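Local coordinates for protein delta toxin (Clostridium perfringens, PDB 2YGT) that probably acts as a haemolysin, a beta-pore-forming toxin that assembles into membrane pores, and binds zinc ions, at residues 19-22 / 27-30; 109-114 / 164-169; 193-198 / 253-258. All coordinates share one frame; numbering follows the deposited sequence.

The three contacts follow one another along the chain and spread over the length of the toxin. Contact 1 and contact 3 lie on opposite sides of its centre, their centres about 56 Å apart. Between them sits contact 2, its centre about 27 Å from that of contact 1 and about 35 Å from that of contact 3. It shares the seven-stranded sheet with contact 1, through strand 107-112, and the eight-stranded sheet with contact 3, through strand 159-166. Zinc marks two of the three places: contact 2 includes Asp-110 and Asp-166 of one site, and the side chain of Arg-30 in contact 1 lies about 8 Å from a second zinc ion (nearest atoms). Contact 3 lies away from both sites.

Contact 1: 19-22 / 27-30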
ATOM      1  N   VAL A  19      -5.813 -25.636  -0.217  1.00 46.67           N
ATOM      2  CA  VAL A  19      -4.600 -26.255  -0.733  1.00 41.40           C
ATOM      3  C   VAL A  19      -4.586 -26.291  -2.256  1.00 39.64           C
ATOM      4  O   VAL A  19      -5.579 -26.647  -2.890  1.00 39.80           O
ATOM      5  CB  VAL A  19      -4.431 -27.696  -0.213  1.00 39.23           C
ATOM      6  CG1 VAL A  19      -3.095 -28.265  -0.663  1.00 37.23           C
ATOM      7  CG2 VAL A  19      -4.544 -27.730   1.301  1.00 38.21           C
ATOM      8  N   THR A  20      -3.450 -25.918  -2.834  1.00 37.80           N
ATOM      9  CA  THR A  20      -3.241 -26.039  -4.267  1.00 28.98           C
ATOM     10  C   THR A  20      -2.064 -26.972  -4.512  1.00 28.34           C
ATOM     11  O   THR A  20      -0.937 -26.678  -4.113  1.00 39.66           O
ATOM     12  CB  THR A  20      -2.949 -24.673  -4.915  1.00 28.29           C
ATOM     13  OG1 THR A  20      -4.060 -23.792  -4.707  1.00 32.06           O
ATOM     14  CG2 THR A  20      -2.715 -24.834  -6.408  1.00 29.22           C
ATOM     15  N   ILE A  21      -2.328 -28.107  -5.153  1.00 36.28           N
ATOM     16  CA  ILE A  21      -1.268 -29.048  -5.491  1.00 28.25           C
ATOM     17  C   ILE A  21      -0.729 -28.748  -6.882  1.00 33.16           C
ATOM     18  O   ILE A  21      -1.448 -28.850  -7.875  1.00 28.11           O
ATOM     19  CB  ILE A  21      -1.746 -30.510  -5.421  1.00 42.59           C
ATOM     20  CG1 ILE A  21      -2.087 -30.895  -3.980  1.00 44.56           C
ATOM     21  CG2 ILE A  21      -0.686 -31.445  -5.983  1.00 28.46           C
ATOM     22  CD1 ILE A  21      -3.445 -30.410  -3.514  1.00 52.16           C
ATOM     23  N   ILE A  22       0.544 -28.376  -6.947  1.00 35.63           N
ATOM     24  CA  ILE A  22       1.153 -27.939  -8.194  1.00 25.85           C
ATOM     25  C   ILE A  22       2.202 -28.931  -8.677  1.00 31.72           C
ATOM     26  O   ILE A  22       3.168 -29.223  -7.972  1.00 24.74           O
ATOM     27  CB  ILE A  22       1.786 -26.549  -8.028  1.00 36.40           C
ATOM     28  CG1 ILE A  22       0.768 -25.590  -7.405  1.00 34.14           C
ATOM     29  CG2 ILE A  22       2.283 -26.024  -9.366  1.00 34.72           C
ATOM     30  CD1 ILE A  22       1.388 -24.462  -6.625  1.00 24.79           C
ATOM     31  N   LYS A  27       7.723 -33.233 -10.661  1.00 53.08           N
ATOM     32  CA  LYS A  27       7.951 -32.630  -9.352  1.00 47.27           C
ATOM     33  C   LYS A  27       6.708 -31.899  -8.855  1.00 44.20           C
ATOM     34  O   LYS A  27       6.078 -31.145  -9.597  1.00 46.53           O
ATOM     35  CB  LYS A  27       9.155 -31.687  -9.389  1.00 44.35           C
ATOM     36  CG  LYS A  27      10.458 -32.371  -9.775  1.00 44.89           C
ATOM     37  CD  LYS A  27      11.656 -31.463  -9.545  1.00 51.96           C
ATOM     38  CE  LYS A  27      12.939 -32.096 -10.064  1.00 52.19           C
ATOM     39  NZ  LYS A  27      14.128 -31.231  -9.822  1.00 47.77           N
ATOM     40  N   GLN A  28       6.359 -32.130  -7.595  1.00 44.77           N
ATOM     41  CA  GLN A  28       5.123 -31.595  -7.036  1.00 45.76           C
ATOM     42  C   GLN A  28       5.356 -30.747  -5.789  1.00 41.75           C
ATOM     43  O   GLN A  28       6.152 -31.103  -4.922  1.00 41.35           O
ATOM     44  CB  GLN A  28       4.153 -32.738  -6.726  1.00 43.35           C
ATOM     45  CG  GLN A  28       2.976 -32.347  -5.853  1.00 48.99           C
ATOM     46  CD  GLN A  28       1.989 -33.484  -5.666  1.00 51.39           C
ATOM     47  OE1 GLN A  28       1.789 -34.302  -6.566  1.00 44.09           O
ATOM     48  NE2 GLN A  28       1.364 -33.540  -4.495  1.00 44.79           N
ATOM     49  N   ILE A  29       4.658 -29.618  -5.715  1.00 20.15           N
ATOM     50  CA  ILE A  29       4.703 -28.760  -4.536  1.00 23.44           C
ATOM     51  C   ILE A  29       3.289 -28.357  -4.119  1.00 25.77           C
ATOM     52  O   ILE A  29       2.344 -28.480  -4.897  1.00 31.16           O
ATOM     53  CB  ILE A  29       5.544 -27.492  -4.783  1.00 29.44           C
ATOM     54  CG1 ILE A  29       4.788 -26.514  -5.686  1.00 23.73           C
ATOM     55  CG2 ILE A  29       6.904 -27.855  -5.373  1.00 28.38           C
ATOM     56  CD1 ILE A  29       5.555 -25.248  -5.981  1.00 23.31           C
ATOM     57  N   ARG A  30       3.145 -27.876  -2.890  1.00 23.62           N
ATOM     58  CA  ARG A  30       1.830 -27.502  -2.383  1.00 25.86           C
ATOM     59  C   ARG A  30       1.800 -26.060  -1.892  1.00 26.37           C
ATOM     60  O   ARG A  30       2.810 -25.530  -1.432  1.00 31.48           O
ATOM     61  CB  ARG A  30       1.395 -28.458  -1.270  1.00 34.18           C
ATOM     62  CG  ARG A  30       1.467 -29.921  -1.674  1.00 40.71           C
ATOM     63  CD  ARG A  30       0.554 -30.791  -0.826  1.00 46.90           C
ATOM     64  NE  ARG A  30       0.384 -32.116  -1.419  1.00 54.69           N
ATOM     65  CZ  ARG A  30      -0.564 -32.979  -1.066  1.00 54.64           C
ATOM     66  NH1 ARG A  30      -1.437 -32.660  -0.120  1.00 51.46           N
ATOM     67  NH2 ARG A  30      -0.643 -34.160  -1.663  1.00 52.98           N
TER
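Ile-22 and Ile-29 form the tight side of this beta hairpin. As an antiparallel hydrogen-bonded pair they exchange two short backbone bonds, Ile-22 N to Ile-29 O and Ile-29 N to Ile-22 O, both 2.7 Å. On their buried face, CG1 of Ile-29 lies 3.8 Å from CB of Ile-22. With chi1 at 74°, that branch stands between its own backbone N and carbonyl carbon and reaches across to the partner strand.

The other face is the solvent side: Arg-30 is exposed, Ile-21 and Gln-28 partly so. Ile-21 divides its branches between these two polar side chains. CG2 meets the amide of Gln-28, 3.3 Å from NE2, while CG1 lies over one face of the Arg-30 guanidinium near its rim, 3.8 Å from NE. The extended arginine runs beside Ile-21 in the same direction, bringing CD and the guanidinium, rather than the start of its chain, against CG1.

Strand 12-15 flanks the hairpin next to 19-24, where Glu-15 bonds to Thr-20 OG1. Beside strand 27-39 runs strand 45-54, whose zinc ligand Asp-54 shares a backbone hydrogen bond with Arg-30, and Ile-29 packs on Ile-130 and Ala-147.

Contact 2: 109-114 / 164-169. With ZN (zinc ion), chain C.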
ATOM      1  N   VAL A 109      12.899 -11.537   1.368  1.00 18.50           N
ATOM      2  CA  VAL A 109      13.862 -11.676   0.279  1.00 22.55           C
ATOM      3  C   VAL A 109      13.458 -10.947  -1.003  1.00 21.21           C
ATOM      4  O   VAL A 109      14.252 -10.839  -1.939  1.00 20.11           O
ATOM      5  CB  VAL A 109      14.171 -13.157  -0.023  1.00 25.67           C
ATOM      6  CG1 VAL A 109      14.762 -13.830   1.211  1.00 19.54           C
ATOM      7  CG2 VAL A 109      12.917 -13.875  -0.496  1.00 18.72           C
ATOM      8  N   ASP A 110      12.228 -10.446  -1.039  1.00 18.08           N
ATOM      9  CA  ASP A 110      11.785  -9.601  -2.142  1.00 17.88           C
ATOM     10  C   ASP A 110      10.438  -8.963  -1.830  1.00 17.40           C
ATOM     11  O   ASP A 110       9.701  -9.439  -0.966  1.00 17.85           O
ATOM     12  CB  ASP A 110      11.713 -10.391  -3.451  1.00 17.97           C
ATOM     13  CG  ASP A 110      12.220  -9.594  -4.640  1.00 22.74           C
ATOM     14  OD1 ASP A 110      11.976  -8.371  -4.689  1.00 20.54           O
ATOM     15  OD2 ASP A 110      12.871 -10.187  -5.524  1.00 24.45           O
ATOM     16  N   SER A 111      10.127  -7.877  -2.530  1.00 20.12           N
ATOM     17  CA  SER A 111       8.870  -7.169  -2.322  1.00 16.91           C
ATOM     18  C   SER A 111       8.496  -6.306  -3.523  1.00 25.49           C
ATOM     19  O   SER A 111       9.337  -5.988  -4.364  1.00 21.00           O
ATOM     20  CB  SER A 111       8.944  -6.307  -1.057  1.00 16.86           C
ATOM     21  OG  SER A 111       9.998  -5.365  -1.130  1.00 17.10           O
ATOM     22  N   VAL A 112       7.227  -5.930  -3.594  1.00 16.62           N
ATOM     23  CA  VAL A 112       6.738  -5.058  -4.650  1.00 20.10           C
ATOM     24  C   VAL A 112       5.667  -4.148  -4.062  1.00 17.62           C
ATOM     25  O   VAL A 112       4.981  -4.538  -3.114  1.00 16.99           O
ATOM     26  CB  VAL A 112       6.135  -5.868  -5.810  1.00 23.26           C
ATOM     27  CG1 VAL A 112       7.239  -6.481  -6.668  1.00 17.00           C
ATOM     28  CG2 VAL A 112       5.194  -6.941  -5.274  1.00 16.50           C
ATOM     29  N   PRO A 113       5.510  -2.932  -4.618  1.00 17.45           N
ATOM     30  CA  PRO A 113       6.229  -2.367  -5.770  1.00 16.74           C
ATOM     31  C   PRO A 113       7.699  -2.069  -5.476  1.00 24.34           C
ATOM     32  O   PRO A 113       8.074  -1.884  -4.317  1.00 18.14           O
ATOM     33  CB  PRO A 113       5.485  -1.050  -6.046  1.00 16.74           C
ATOM     34  CG  PRO A 113       4.203  -1.139  -5.282  1.00 16.49           C
ATOM     35  CD  PRO A 113       4.481  -2.010  -4.108  1.00 16.86           C
ATOM     36  N   LYS A 114       8.516  -2.024  -6.526  1.00 23.40           N
ATOM     37  CA  LYS A 114       9.930  -1.690  -6.394  1.00 21.18           C
ATOM     38  C   LYS A 114      10.154  -0.236  -6.761  1.00 21.57           C
ATOM     39  O   LYS A 114       9.379   0.346  -7.519  1.00 22.52           O
ATOM     40  CB  LYS A 114      10.784  -2.549  -7.324  1.00 21.69           C
ATOM     41  CG  LYS A 114      10.662  -4.038  -7.108  1.00 30.89           C
ATOM     42  CD  LYS A 114      11.487  -4.779  -8.145  1.00 33.89           C
ATOM     43  CE  LYS A 114      11.315  -6.275  -8.023  1.00 29.16           C
ATOM     44  NZ  LYS A 114      12.036  -6.988  -9.106  1.00 39.61           N
ATOM     45  N   THR A 164      10.555   3.063   0.250  1.00 15.23           N
ATOM     46  CA  THR A 164      11.536   3.803   1.028  1.00 15.64           C
ATOM     47  C   THR A 164      12.448   2.869   1.818  1.00 20.87           C
ATOM     48  O   THR A 164      13.557   3.241   2.192  1.00 23.36           O
ATOM     49  CB  THR A 164      10.842   4.792   1.978  1.00 30.58           C
ATOM     50  OG1 THR A 164       9.909   4.084   2.805  1.00 25.70           O
ATOM     51  CG2 THR A 164      10.091   5.847   1.173  1.00 15.50           C
ATOM     52  N   ASN A 165      11.979   1.653   2.066  1.00 23.48           N
ATOM     53  CA  ASN A 165      12.801   0.643   2.716  1.00 23.64           C
ATOM     54  C   ASN A 165      12.628  -0.709   2.047  1.00 27.19           C
ATOM     55  O   ASN A 165      11.511  -1.116   1.732  1.00 15.73           O
ATOM     56  CB  ASN A 165      12.470   0.546   4.205  1.00 29.61           C
ATOM     57  CG  ASN A 165      13.032   1.702   5.001  1.00 36.03           C
ATOM     58  OD1 ASN A 165      14.233   1.767   5.255  1.00 39.28           O
ATOM     59  ND2 ASN A 165      12.162   2.621   5.408  1.00 40.59           N
ATOM     60  N   ASP A 166      13.740  -1.402   1.835  1.00 28.18           N
ATOM     61  CA  ASP A 166      13.725  -2.695   1.168  1.00 26.41           C
ATOM     62  C   ASP A 166      14.851  -3.582   1.691  1.00 25.38           C
ATOM     63  O   ASP A 166      15.875  -3.749   1.030  1.00 23.13           O
ATOM     64  CB  ASP A 166      13.863  -2.496  -0.343  1.00 23.83           C
ATOM     65  CG  ASP A 166      13.753  -3.791  -1.119  1.00 26.67           C
ATOM     66  OD1 ASP A 166      13.114  -4.744  -0.626  1.00 26.40           O
ATOM     67  OD2 ASP A 166      14.306  -3.848  -2.233  1.00 27.25           O
ATOM     68  N   THR A 167      14.666  -4.137   2.886  1.00 23.76           N
ATOM     69  CA  THR A 167      15.674  -5.008   3.484  1.00 25.28           C
ATOM     70  C   THR A 167      15.061  -6.311   3.982  1.00 24.45           C
ATOM     71  O   THR A 167      13.859  -6.539   3.845  1.00 24.85           O
ATOM     72  CB  THR A 167      16.394  -4.329   4.671  1.00 18.21           C
ATOM     73  OG1 THR A 167      15.548  -4.365   5.829  1.00 22.44           O
ATOM     74  CG2 THR A 167      16.751  -2.887   4.339  1.00 18.18           C
ATOM     75  N   ASN A 168      15.900  -7.163   4.561  1.00 25.87           N
ATOM     76  CA  ASN A 168      15.439  -8.407   5.159  1.00 18.26           C
ATOM     77  C   ASN A 168      14.510  -8.151   6.338  1.00 18.91           C
ATOM     78  O   ASN A 168      13.707  -9.009   6.705  1.00 18.81           O
ATOM     79  CB  ASN A 168      16.629  -9.243   5.624  1.00 25.68           C
ATOM     80  CG  ASN A 168      17.380  -9.876   4.473  1.00 26.77           C
ATOM     81  OD1 ASN A 168      16.812 -10.124   3.407  1.00 22.26           O
ATOM     82  ND2 ASN A 168      18.661 -10.146   4.682  1.00 19.51           N
ATOM     83  N   SER A 169      14.621  -6.961   6.922  1.00 18.66           N
ATOM     84  CA  SER A 169      13.880  -6.631   8.133  1.00 22.48           C
ATOM     85  C   SER A 169      12.620  -5.810   7.879  1.00 25.64           C
ATOM     86  O   SER A 169      11.687  -5.841   8.684  1.00 18.70           O
ATOM     87  CB  SER A 169      14.785  -5.890   9.119  1.00 19.80           C
ATOM     88  OG  SER A 169      15.946  -6.646   9.406  1.00 29.72           O
TER
HETATM   89 ZN    ZN C1292      13.730  -5.091  -3.987  1.00 23.82          ZN
HETATM   90  O   HOH W   1      13.444  -6.553  -5.886  1.00 13.74           O
HETATM   91  O   HOH W   2      11.386  -4.350  -3.855  1.00 23.10           O
HETATM   92  O   HOH W   3      14.077  -3.246  -5.355  1.00 22.94           O
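Ser-111 and Asp-166 approach each other where strand 107-112 of one sheet passes the end of strand 159-166 of another, beside a zinc ion. The backbones stay well apart, so side chains, metal and water make the connection.

The aspartate side chain can be followed outward. CB leaves the strand with CG anti to the backbone N (chi1 -176°), which carries the carboxylate into the gap toward strand 107-112. CG stands 3.1 Å from the zinc, and there the two oxygens part in role. OD2 is the metal ligand, with a bond of 2.2 Å to the zinc. OD1 remains 3.4 Å from the metal and lies 3.2 Å from Ser-111 OG. The carboxylate thus holds zinc through a single oxygen. Ser-111 OG has a hydrogen-bonding partner of its own in Gln-163.

Three waters also bind the ion, and two of them tie it to the opposite strand. Water 1 donates to Asp-110 OD1 at 2.6 Å. Water 2 donates to Ser-111 O at 2.7 Å and accepts a longer bond from Ser-111 OG. Asp-110 OD1, 3.8 Å from the zinc, is therefore a second-shell group; its anti lone pair receives Ser-111 N in a 2.9 Å bond, which steadies the carboxylate beside the water.

Both aspartates also touch a neighbouring molecule in the crystal. Within the two segments, the ion has one protein ligand and a largely aqueous shell. Its charge probably offsets that of the two carboxylates and polarises the waters toward Asp-110 and Ser-111, so that zinc bridges the strands by one direct bond and a set of water-mediated ones.

Contact 3: 193-198 / 253-258; sequences YGNQMF and NSYHIA
With chi1 of Tyr-255 at 178°, CG lies anti to the backbone N and the phenol projects from strand 241-259 into the loop 193-198, while chi1 of Phe-198, at -60°, swings its ring across the root of that phenol. Within the loop, Asn-195 forms an Asx turn: its OD1 accepts from Met-197 N at 2.9 Å, nearly straight along its C=O, and the chain folds back around the end of the tyrosine. The position, far from the centre of the chain, is consistent with the rim domain of leukocidin-type toxins.

The phenol is held at its tip by one strong bond. Tyr-255 OH donates to Asn-195 O at 2.6 Å, in the carbonyl plane and on a lone pair, so the buried hydroxyl finds its acceptor in a loop carbonyl. Asn-195 therefore uses its main-chain oxygen for the tyrosine and its side-chain oxygen for the turn.

Phe-198 supplies the apolar cover. Its CB sits over one face of the phenol, 4.0 Å from the ring centroid, as a CH-pi contact. Beyond it the phenylalanine ring turns its edge to the same ring in a T-shaped pair, with centroids 5.6 Å apart and planes at 85°. Further edge-to-face pairs join Phe-198 to Trp-89 and Phe-177, extending the aromatic cluster to strands 84-99 and 170-177, and Met-199 and Asn-267 also touch Tyr-255.

Met-197 slides past the tyrosine in the opposite direction: its CG rests 3.9 Å from Tyr-255 CE1 and also lies above the rim of one face of the Phe-198 ring.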
ATOM      1  N   TYR A 193      -2.236  34.348  -6.890  1.00 25.80           N
ATOM      2  CA  TYR A 193      -3.206  33.368  -6.409  1.00 20.32           C
ATOM      3  C   TYR A 193      -2.627  32.335  -5.441  1.00 20.87           C
ATOM      4  O   TYR A 193      -3.344  31.450  -4.969  1.00 19.83           O
ATOM      5  CB  TYR A 193      -3.871  32.671  -7.598  1.00 22.30           C
ATOM      6  CG  TYR A 193      -4.471  33.642  -8.588  1.00 23.67           C
ATOM      7  CD1 TYR A 193      -5.621  34.358  -8.278  1.00 29.16           C
ATOM      8  CD2 TYR A 193      -3.880  33.858  -9.825  1.00 27.12           C
ATOM      9  CE1 TYR A 193      -6.171  35.252  -9.175  1.00 26.91           C
ATOM     10  CE2 TYR A 193      -4.423  34.750 -10.729  1.00 29.08           C
ATOM     11  CZ  TYR A 193      -5.566  35.444 -10.400  1.00 27.81           C
ATOM     12  OH  TYR A 193      -6.105  36.332 -11.301  1.00 29.58           O
ATOM     13  N   GLY A 194      -1.336  32.454  -5.144  1.00 19.65           N
ATOM     14  CA  GLY A 194      -0.672  31.519  -4.255  1.00 19.31           C
ATOM     15  C   GLY A 194      -0.607  30.128  -4.857  1.00 20.89           C
ATOM     16  O   GLY A 194      -0.330  29.975  -6.044  1.00 22.85           O
ATOM     17  N   ASN A 195      -0.859  29.114  -4.036  1.00 21.14           N
ATOM     18  CA  ASN A 195      -0.892  27.730  -4.498  1.00 18.23           C
ATOM     19  C   ASN A 195      -2.319  27.342  -4.864  1.00 22.38           C
ATOM     20  O   ASN A 195      -3.198  27.319  -4.004  1.00 18.69           O
ATOM     21  CB  ASN A 195      -0.341  26.793  -3.418  1.00 18.00           C
ATOM     22  CG  ASN A 195      -0.362  25.330  -3.841  1.00 22.91           C
ATOM     23  OD1 ASN A 195      -1.336  24.851  -4.420  1.00 23.86           O
ATOM     24  ND2 ASN A 195       0.716  24.611  -3.540  1.00 17.27           N
ATOM     25  N   GLN A 196      -2.543  27.024  -6.138  1.00 18.32           N
ATOM     26  CA  GLN A 196      -3.896  26.829  -6.654  1.00 18.63           C
ATOM     27  C   GLN A 196      -4.262  25.365  -6.894  1.00 18.37           C
ATOM     28  O   GLN A 196      -5.205  25.071  -7.634  1.00 28.19           O
ATOM     29  CB  GLN A 196      -4.078  27.604  -7.963  1.00 18.92           C
ATOM     30  CG  GLN A 196      -3.509  29.011  -7.960  1.00 19.14           C
ATOM     31  CD  GLN A 196      -3.311  29.554  -9.364  1.00 26.71           C
ATOM     32  OE1 GLN A 196      -4.275  29.847 -10.074  1.00 19.79           O
ATOM     33  NE2 GLN A 196      -2.054  29.688  -9.772  1.00 19.12           N
ATOM     34  N   MET A 197      -3.537  24.446  -6.266  1.00 18.45           N
ATOM     35  CA  MET A 197      -3.719  23.027  -6.556  1.00 17.67           C
ATOM     36  C   MET A 197      -5.153  22.522  -6.350  1.00 17.99           C
ATOM     37  O   MET A 197      -5.645  21.723  -7.147  1.00 21.16           O
ATOM     38  CB  MET A 197      -2.695  22.159  -5.808  1.00 21.58           C
ATOM     39  CG  MET A 197      -2.818  22.159  -4.298  1.00 31.14           C
ATOM     40  SD  MET A 197      -1.383  21.370  -3.527  1.00 31.01           S
ATOM     41  CE  MET A 197      -1.327  19.827  -4.422  1.00 16.50           C
ATOM     42  N   PHE A 198      -5.824  22.989  -5.300  1.00 18.34           N
ATOM     43  CA  PHE A 198      -7.198  22.552  -5.037  1.00 22.76           C
ATOM     44  C   PHE A 198      -8.207  23.700  -5.091  1.00 19.42           C
ATOM     45  O   PHE A 198      -9.308  23.605  -4.547  1.00 19.92           O
ATOM     46  CB  PHE A 198      -7.293  21.810  -3.700  1.00 18.74           C
ATOM     47  CG  PHE A 198      -6.438  20.577  -3.631  1.00 24.68           C
ATOM     48  CD1 PHE A 198      -6.526  19.602  -4.611  1.00 19.70           C
ATOM     49  CD2 PHE A 198      -5.544  20.392  -2.588  1.00 17.94           C
ATOM     50  CE1 PHE A 198      -5.736  18.468  -4.557  1.00 17.86           C
ATOM     51  CE2 PHE A 198      -4.754  19.258  -2.524  1.00 26.27           C
ATOM     52  CZ  PHE A 198      -4.851  18.295  -3.514  1.00 20.67           C
ATOM     53  N   ASN A 253      -2.609  17.394   5.628  1.00 28.85           N
ATOM     54  CA  ASN A 253      -2.245  18.798   5.473  1.00 24.44           C
ATOM     55  C   ASN A 253      -3.491  19.673   5.392  1.00 24.24           C
ATOM     56  O   ASN A 253      -4.586  19.182   5.120  1.00 24.92           O
ATOM     57  CB  ASN A 253      -1.367  19.002   4.238  1.00 23.60           C
ATOM     58  CG  ASN A 253       0.065  18.564   4.463  1.00 24.39           C
ATOM     59  OD1 ASN A 253       0.920  18.722   3.594  1.00 17.77           O
ATOM     60  ND2 ASN A 253       0.336  18.014   5.640  1.00 23.48           N
ATOM     61  N   SER A 254      -3.323  20.967   5.638  1.00 22.54           N
ATOM     62  CA  SER A 254      -4.435  21.904   5.569  1.00 26.67           C
ATOM     63  C   SER A 254      -4.233  22.865   4.407  1.00 26.64           C
ATOM     64  O   SER A 254      -3.345  23.716   4.443  1.00 24.95           O
ATOM     65  CB  SER A 254      -4.567  22.687   6.880  1.00 23.88           C
ATOM     66  OG  SER A 254      -4.901  21.830   7.961  1.00 30.90           O
ATOM     67  N   TYR A 255      -5.052  22.710   3.372  1.00 19.89           N
ATOM     68  CA  TYR A 255      -5.029  23.618   2.235  1.00 19.69           C
ATOM     69  C   TYR A 255      -5.991  24.775   2.489  1.00 20.39           C
ATOM     70  O   TYR A 255      -7.208  24.592   2.511  1.00 20.80           O
ATOM     71  CB  TYR A 255      -5.400  22.876   0.948  1.00 19.21           C
ATOM     72  CG  TYR A 255      -5.439  23.759  -0.283  1.00 28.00           C
ATOM     73  CD1 TYR A 255      -4.266  24.161  -0.911  1.00 18.69           C
ATOM     74  CD2 TYR A 255      -6.649  24.192  -0.814  1.00 19.51           C
ATOM     75  CE1 TYR A 255      -4.299  24.973  -2.031  1.00 25.39           C
ATOM     76  CE2 TYR A 255      -6.693  24.998  -1.933  1.00 19.50           C
ATOM     77  CZ  TYR A 255      -5.517  25.386  -2.538  1.00 21.13           C
ATOM     78  OH  TYR A 255      -5.559  26.187  -3.652  1.00 21.40           O
ATOM     79  N   HIS A 256      -5.432  25.962   2.702  1.00 20.59           N
ATOM     80  CA  HIS A 256      -6.223  27.154   2.991  1.00 21.95           C
ATOM     81  C   HIS A 256      -6.460  27.982   1.737  1.00 25.14           C
ATOM     82  O   HIS A 256      -5.539  28.208   0.952  1.00 20.66           O
ATOM     83  CB  HIS A 256      -5.502  28.035   4.014  1.00 21.72           C
ATOM     84  CG  HIS A 256      -5.442  27.453   5.393  1.00 35.25           C
ATOM     85  ND1 HIS A 256      -5.933  28.110   6.499  1.00 34.10           N
ATOM     86  CD2 HIS A 256      -4.947  26.276   5.842  1.00 33.74           C
ATOM     87  CE1 HIS A 256      -5.744  27.363   7.573  1.00 31.29           C
ATOM     88  NE2 HIS A 256      -5.148  26.244   7.201  1.00 31.83           N
ATOM     89  N   ILE A 257      -7.696  28.433   1.551  1.00 24.23           N
ATOM     90  CA  ILE A 257      -7.967  29.511   0.606  1.00 21.85           C
ATOM     91  C   ILE A 257      -8.442  30.747   1.366  1.00 26.66           C
ATOM     92  O   ILE A 257      -9.292  30.655   2.252  1.00 23.33           O
ATOM     93  CB  ILE A 257      -8.997  29.116  -0.480  1.00 21.89           C
ATOM     94  CG1 ILE A 257     -10.308  28.649   0.156  1.00 22.53           C
ATOM     95  CG2 ILE A 257      -8.419  28.048  -1.395  1.00 21.11           C
ATOM     96  CD1 ILE A 257     -11.418  28.416  -0.846  1.00 22.78           C
ATOM     97  N   ALA A 258      -7.868  31.895   1.029  1.00 22.69           N
ATOM     98  CA  ALA A 258      -8.209  33.147   1.691  1.00 26.44           C
ATOM     99  C   ALA A 258      -8.481  34.225   0.652  1.00 29.72           C
ATOM    100  O   ALA A 258      -7.714  34.393  -0.295  1.00 23.07           O
ATOM    101  CB  ALA A 258      -7.088  33.578   2.623  1.00 23.50           C
TER